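Local coordinates for protein response regulator receiver (Brucella melitensis biovar Abortus, PDB 4G97) that probably acts as a phosphorylation-controlled anti-sigma-factor antagonist, joining a sigma-like domain to a receiver domain in the general stress response, at residues E48-N62 with E105-E117. Sequence-based numbering, arbitrary orientation.
Sequences EASSDRIGLYRLFCN and EGFNDHEAAEILE
Phe107 is wedged between Arg53, Tyr57 and Ile115. The Arg53 guanidinium lies nearly flat on one face of the phenyl ring, planes 18° apart, in an off-centre cation-pi stack; Ile115 CD1 sits over the opposite face. The Phe107 edge points into the face of Tyr57, a T-shaped pair with centroids 4.8 Å apart.

Apolar packing continues from the Phe107 face that Ile115 CD1 covers. Ile115 is a knob in a hole formed by Ile54, Tyr57, Arg58 and Cys61, with its CG1 3.7 Å from Ile54 CG2. The other branch of Ile54 ends against the aliphatic part of Glu111, whose capping box with Asn108 starts helix 109-116.

Polar bonds flank the apolar contacts. Arg53 reaches Glu105 O because its CG lies opposite the backbone N (chi1 -160°) and the chain runs on extended; NH1 and NH2 both meet that one oxygen end-on, the shorter bond being NH2 to O at 2.8 Å. NH2 also makes a salt bridge to Glu105 OE1, which Tyr57 OH meets at 2.6 Å from above the carboxylate plane. Glu114 binds the turn before helix 52-62: its OE2 accepts from Ser50 N on the syn lone pair, and its OE1 is placed 2.5 Å from Ser50 OG, a hydrogen bond so short that its exact length is doubtful. Arg58 NE makes a salt bridge to OE2 of Glu117, in the Schellman motif ending its helix, at 2.8 Å on the anti lone pair, while Asn62 ND2 comes to the same oxygen from above the carboxylate plane. A water links Asn62 OD1 to Ile115 O.

The axes of segments 52-62 and 109-116 approach to 8.5 Å and cross at -41°, joining the sigma2 and sigma-like family regions. Helix 11-22 adds Phe17 beside Tyr57 and an Arg16-Glu105 salt bridge, helix 94-104 supplies Leu101 against Tyr57 and Ile115, and helix 120-135 packs on Ala112 through Phe123.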
loop_
_atom_site.group_PDB
_atom_site.type_symbol
_atom_site.label_atom_id
_atom_site.label_comp_id
_atom_site.label_asym_id
_atom_site.label_seq_id
_atom_site.Cartn_x
_atom_site.Cartn_y
_atom_site.Cartn_z
ATOM N N GLU A 48 -18.553 6.169 -17.728
ATOM C CA GLU A 48 -18.525 7.572 -18.118
ATOM C C GLU A 48 -18.267 8.325 -16.808
ATOM O O GLU A 48 -19.114 8.328 -15.918
ATOM C CB GLU A 48 -19.866 7.967 -18.778
ATOM C CG GLU A 48 -19.816 9.241 -19.609
ATOM C CD GLU A 48 -19.763 9.078 -21.120
ATOM O OE1 GLU A 48 -19.022 8.191 -21.605
ATOM O OE2 GLU A 48 -20.417 9.887 -21.821
ATOM N N ALA A 49 -17.066 8.868 -16.647
ATOM C CA ALA A 49 -16.671 9.549 -15.409
ATOM C C ALA A 49 -16.089 10.934 -15.687
ATOM O O ALA A 49 -15.959 11.301 -16.851
ATOM C CB ALA A 49 -15.654 8.686 -14.666
ATOM N N SER A 50 -15.716 11.683 -14.633
ATOM C CA SER A 50 -15.110 13.029 -14.715
ATOM C C SER A 50 -13.711 13.037 -15.332
ATOM O O SER A 50 -13.277 14.068 -15.864
ATOM C CB SER A 50 -15.037 13.671 -13.333
ATOM O OG SER A 50 -16.082 13.185 -12.511
ATOM N N SER A 51 -12.967 11.929 -15.173
ATOM C CA SER A 51 -11.624 11.778 -15.740
ATOM C C SER A 51 -11.364 10.316 -16.071
ATOM O O SER A 51 -12.053 9.418 -15.563
ATOM C CB SER A 51 -10.551 12.329 -14.798
ATOM O OG SER A 51 -10.271 11.399 -13.766
ATOM N N ASP A 52 -10.354 10.080 -16.921
ATOM C CA ASP A 52 -9.969 8.742 -17.320
ATOM C C ASP A 52 -9.510 7.919 -16.092
ATOM O O ASP A 52 -9.878 6.751 -15.990
ATOM C CB ASP A 52 -8.885 8.826 -18.403
ATOM C CG ASP A 52 -9.362 9.448 -19.714
ATOM O OD1 ASP A 52 -10.542 9.225 -20.091
ATOM O OD2 ASP A 52 -8.546 10.097 -20.390
ATOM N N ARG A 53 -8.793 8.556 -15.136
ATOM C CA ARG A 53 -8.291 7.908 -13.905
ATOM C C ARG A 53 -9.439 7.410 -13.047
ATOM O O ARG A 53 -9.450 6.239 -12.670
ATOM C CB ARG A 53 -7.377 8.840 -13.088
ATOM C CG ARG A 53 -6.462 8.069 -12.110
ATOM C CD ARG A 53 -5.656 8.940 -11.147
ATOM N NE ARG A 53 -4.998 8.106 -10.128
ATOM C CZ ARG A 53 -4.789 8.459 -8.864
ATOM N NH1 ARG A 53 -5.161 9.663 -8.430
ATOM N NH2 ARG A 53 -4.207 7.609 -8.017
ATOM N N ILE A 54 -10.431 8.297 -12.776
ATOM C CA ILE A 54 -11.655 7.993 -12.023
ATOM C C ILE A 54 -12.409 6.837 -12.693
ATOM O O ILE A 54 -12.764 5.882 -12.008
ATOM C CB ILE A 54 -12.526 9.266 -11.754
ATOM C CG1 ILE A 54 -11.722 10.315 -10.959
ATOM C CG2 ILE A 54 -13.853 8.921 -11.028
ATOM C CD1 ILE A 54 -12.328 11.747 -10.919
ATOM N N GLY A 55 -12.593 6.913 -14.020
ATOM C CA GLY A 55 -13.241 5.862 -14.811
ATOM C C GLY A 55 -12.525 4.517 -14.735
ATOM O O GLY A 55 -13.173 3.460 -14.707
ATOM N N LEU A 56 -11.174 4.544 -14.698
ATOM C CA LEU A 56 -10.396 3.315 -14.588
ATOM C C LEU A 56 -10.603 2.676 -13.206
ATOM O O LEU A 56 -10.847 1.478 -13.137
ATOM C CB LEU A 56 -8.900 3.568 -14.866
ATOM C CG LEU A 56 -7.938 2.365 -14.804
ATOM C CD1 LEU A 56 -8.291 1.293 -15.840
ATOM C CD2 LEU A 56 -6.501 2.794 -15.010
ATOM N N TYR A 57 -10.511 3.476 -12.122
ATOM C CA TYR A 57 -10.674 2.999 -10.741
ATOM C C TYR A 57 -12.099 2.538 -10.471
ATOM O O TYR A 57 -12.291 1.548 -9.750
ATOM C CB TYR A 57 -10.289 4.092 -9.755
ATOM C CG TYR A 57 -8.812 4.158 -9.450
ATOM C CD1 TYR A 57 -7.911 4.676 -10.375
ATOM C CD2 TYR A 57 -8.311 3.711 -8.228
ATOM C CE1 TYR A 57 -6.551 4.772 -10.083
ATOM C CE2 TYR A 57 -6.959 3.807 -7.924
ATOM C CZ TYR A 57 -6.087 4.367 -8.839
ATOM O OH TYR A 57 -4.758 4.485 -8.529
ATOM N N ARG A 58 -13.098 3.249 -11.067
ATOM C CA ARG A 58 -14.537 2.916 -11.000
ATOM C C ARG A 58 -14.796 1.545 -11.633
ATOM O O ARG A 58 -15.459 0.699 -11.034
ATOM C CB ARG A 58 -15.383 4.013 -11.694
ATOM C CG ARG A 58 -16.874 3.822 -11.488
ATOM C CD ARG A 58 -17.637 5.037 -11.925
ATOM N NE ARG A 58 -19.042 4.704 -12.132
ATOM C CZ ARG A 58 -19.928 5.508 -12.706
ATOM N NH1 ARG A 58 -19.561 6.711 -13.140
ATOM N NH2 ARG A 58 -21.186 5.118 -12.856
ATOM N N LEU A 59 -14.235 1.308 -12.831
ATOM C CA LEU A 59 -14.332 0.017 -13.507
ATOM C C LEU A 59 -13.715 -1.056 -12.620
ATOM O O LEU A 59 -14.346 -2.094 -12.398
ATOM C CB LEU A 59 -13.605 0.081 -14.856
ATOM C CG LEU A 59 -13.511 -1.200 -15.684
ATOM C CD1 LEU A 59 -14.886 -1.727 -16.056
ATOM C CD2 LEU A 59 -12.719 -0.936 -16.949
ATOM N N PHE A 60 -12.490 -0.802 -12.083
ATOM C CA PHE A 60 -11.840 -1.758 -11.179
ATOM C C PHE A 60 -12.755 -2.078 -9.987
ATOM O O PHE A 60 -13.012 -3.251 -9.734
ATOM C CB PHE A 60 -10.468 -1.236 -10.697
ATOM C CG PHE A 60 -9.793 -2.177 -9.725
ATOM C CD1 PHE A 60 -10.055 -2.099 -8.359
ATOM C CD2 PHE A 60 -8.942 -3.184 -10.180
ATOM C CE1 PHE A 60 -9.472 -2.996 -7.469
ATOM C CE2 PHE A 60 -8.339 -4.064 -9.286
ATOM C CZ PHE A 60 -8.620 -3.973 -7.938
ATOM N N CYS A 61 -13.220 -1.048 -9.251
ATOM C CA CYS A 61 -14.103 -1.233 -8.090
ATOM C C CYS A 61 -15.441 -1.912 -8.425
ATOM O O CYS A 61 -15.910 -2.714 -7.623
ATOM C CB CYS A 61 -14.299 0.060 -7.307
ATOM S SG CYS A 61 -12.783 0.711 -6.551
ATOM N N ASN A 62 -16.035 -1.633 -9.609
ATOM C CA ASN A 62 -17.287 -2.295 -10.029
ATOM C C ASN A 62 -17.050 -3.778 -10.319
ATOM O O ASN A 62 -17.876 -4.606 -9.935
ATOM C CB ASN A 62 -17.925 -1.617 -11.249
ATOM C CG ASN A 62 -18.492 -0.251 -10.996
ATOM O OD1 ASN A 62 -18.683 0.184 -9.852
ATOM N ND2 ASN A 62 -18.769 0.464 -12.075
ATOM N N GLU A 105 -4.342 6.928 -2.543
ATOM C CA GLU A 105 -4.513 7.223 -3.966
ATOM C C GLU A 105 -4.553 8.693 -4.413
ATOM O O GLU A 105 -4.436 8.967 -5.607
ATOM C CB GLU A 105 -5.614 6.342 -4.603
ATOM C CG GLU A 105 -5.314 4.841 -4.520
ATOM C CD GLU A 105 -3.959 4.406 -5.060
ATOM O OE1 GLU A 105 -3.619 4.783 -6.203
ATOM O OE2 GLU A 105 -3.215 3.721 -4.324
ATOM N N GLY A 106 -4.659 9.612 -3.473
ATOM C CA GLY A 106 -4.668 11.038 -3.795
ATOM C C GLY A 106 -5.945 11.618 -4.384
ATOM O O GLY A 106 -5.910 12.724 -4.936
ATOM N N PHE A 107 -7.075 10.911 -4.272
ATOM C CA PHE A 107 -8.376 11.402 -4.733
ATOM C C PHE A 107 -9.029 12.235 -3.626
ATOM O O PHE A 107 -8.933 11.872 -2.452
ATOM C CB PHE A 107 -9.339 10.244 -5.085
ATOM C CG PHE A 107 -8.955 9.406 -6.287
ATOM C CD1 PHE A 107 -9.073 9.915 -7.579
ATOM C CD2 PHE A 107 -8.493 8.098 -6.127
ATOM C CE1 PHE A 107 -8.702 9.136 -8.692
ATOM C CE2 PHE A 107 -8.103 7.331 -7.238
ATOM C CZ PHE A 107 -8.219 7.849 -8.513
ATOM N N ASN A 108 -9.744 13.324 -3.991
ATOM C CA ASN A 108 -10.501 14.063 -2.977
ATOM C C ASN A 108 -11.748 13.212 -2.724
ATOM O O ASN A 108 -11.994 12.255 -3.478
ATOM C CB ASN A 108 -10.841 15.505 -3.411
ATOM C CG ASN A 108 -11.647 15.669 -4.682
ATOM O OD1 ASN A 108 -12.737 15.099 -4.861
ATOM N ND2 ASN A 108 -11.175 16.552 -5.547
ATOM N N ASP A 109 -12.518 13.536 -1.669
ATOM C CA ASP A 109 -13.710 12.796 -1.273
ATOM C C ASP A 109 -14.751 12.622 -2.386
ATOM O O ASP A 109 -15.360 11.558 -2.487
ATOM C CB ASP A 109 -14.327 13.437 -0.022
ATOM C CG ASP A 109 -13.430 13.411 1.204
ATOM O OD1 ASP A 109 -12.198 13.612 1.049
ATOM O OD2 ASP A 109 -13.960 13.242 2.322
ATOM N N HIS A 110 -14.957 13.653 -3.221
ATOM C CA HIS A 110 -15.955 13.578 -4.297
ATOM C C HIS A 110 -15.564 12.619 -5.405
ATOM O O HIS A 110 -16.409 11.848 -5.861
ATOM C CB HIS A 110 -16.342 14.970 -4.819
ATOM C CG HIS A 110 -17.030 15.805 -3.779
ATOM N ND1 HIS A 110 -18.304 15.487 -3.314
ATOM C CD2 HIS A 110 -16.587 16.902 -3.120
ATOM C CE1 HIS A 110 -18.594 16.402 -2.403
ATOM N NE2 HIS A 110 -17.592 17.276 -2.250
ATOM N N GLU A 111 -14.272 12.613 -5.782
ATOM C CA GLU A 111 -13.728 11.696 -6.802
ATOM C C GLU A 111 -13.833 10.250 -6.295
ATOM O O GLU A 111 -14.322 9.381 -7.010
ATOM C CB GLU A 111 -12.278 12.056 -7.134
ATOM C CG GLU A 111 -12.090 13.486 -7.625
ATOM C CD GLU A 111 -10.658 13.944 -7.833
ATOM O OE1 GLU A 111 -9.780 13.597 -7.008
ATOM O OE2 GLU A 111 -10.424 14.706 -8.799
ATOM N N ALA A 112 -13.458 10.016 -5.027
ATOM C CA ALA A 112 -13.525 8.693 -4.389
ATOM C C ALA A 112 -14.952 8.176 -4.250
ATOM O O ALA A 112 -15.180 6.976 -4.399
ATOM C CB ALA A 112 -12.835 8.735 -3.038
ATOM N N ALA A 113 -15.916 9.076 -3.972
ATOM C CA ALA A 113 -17.348 8.732 -3.878
ATOM C C ALA A 113 -17.840 8.332 -5.265
ATOM O O ALA A 113 -18.580 7.362 -5.397
ATOM C CB ALA A 113 -18.146 9.923 -3.366
ATOM N N GLU A 114 -17.384 9.049 -6.307
ATOM C CA GLU A 114 -17.744 8.722 -7.684
ATOM C C GLU A 114 -17.137 7.352 -8.049
ATOM O O GLU A 114 -17.832 6.526 -8.642
ATOM C CB GLU A 114 -17.285 9.832 -8.643
ATOM C CG GLU A 114 -17.729 9.579 -10.077
ATOM C CD GLU A 114 -17.149 10.489 -11.137
ATOM O OE1 GLU A 114 -16.449 11.462 -10.780
ATOM O OE2 GLU A 114 -17.396 10.224 -12.335
ATOM N N ILE A 115 -15.860 7.082 -7.622
ATOM C CA ILE A 115 -15.212 5.776 -7.838
ATOM C C ILE A 115 -16.024 4.665 -7.170
ATOM O O ILE A 115 -16.246 3.617 -7.789
ATOM C CB ILE A 115 -13.730 5.776 -7.346
ATOM C CG1 ILE A 115 -12.842 6.586 -8.310
ATOM C CG2 ILE A 115 -13.192 4.351 -7.140
ATOM C CD1 ILE A 115 -11.605 7.025 -7.765
ATOM N N LEU A 116 -16.459 4.892 -5.913
ATOM C CA LEU A 116 -17.213 3.885 -5.160
ATOM C C LEU A 116 -18.717 3.831 -5.471
ATOM O O LEU A 116 -19.376 2.890 -5.035
ATOM C CB LEU A 116 -16.964 3.973 -3.650
ATOM C CG LEU A 116 -15.578 3.556 -3.154
ATOM C CD1 LEU A 116 -15.409 3.911 -1.709
ATOM C CD2 LEU A 116 -15.296 2.063 -3.399
ATOM N N GLU A 117 -19.240 4.808 -6.241
ATOM C CA GLU A 117 -20.654 4.878 -6.670
ATOM C C GLU A 117 -21.590 5.038 -5.471
ATOM O O GLU A 117 -22.535 4.267 -5.302
ATOM C CB GLU A 117 -21.060 3.661 -7.532
ATOM C CG GLU A 117 -20.243 3.473 -8.796
ATOM C CD GLU A 117 -20.788 2.469 -9.790
ATOM O OE1 GLU A 117 -21.527 1.546 -9.378
ATOM O OE2 GLU A 117 -20.429 2.578 -10.982
HETATM O O HOH W 1 -17.476 1.259 -7.731
#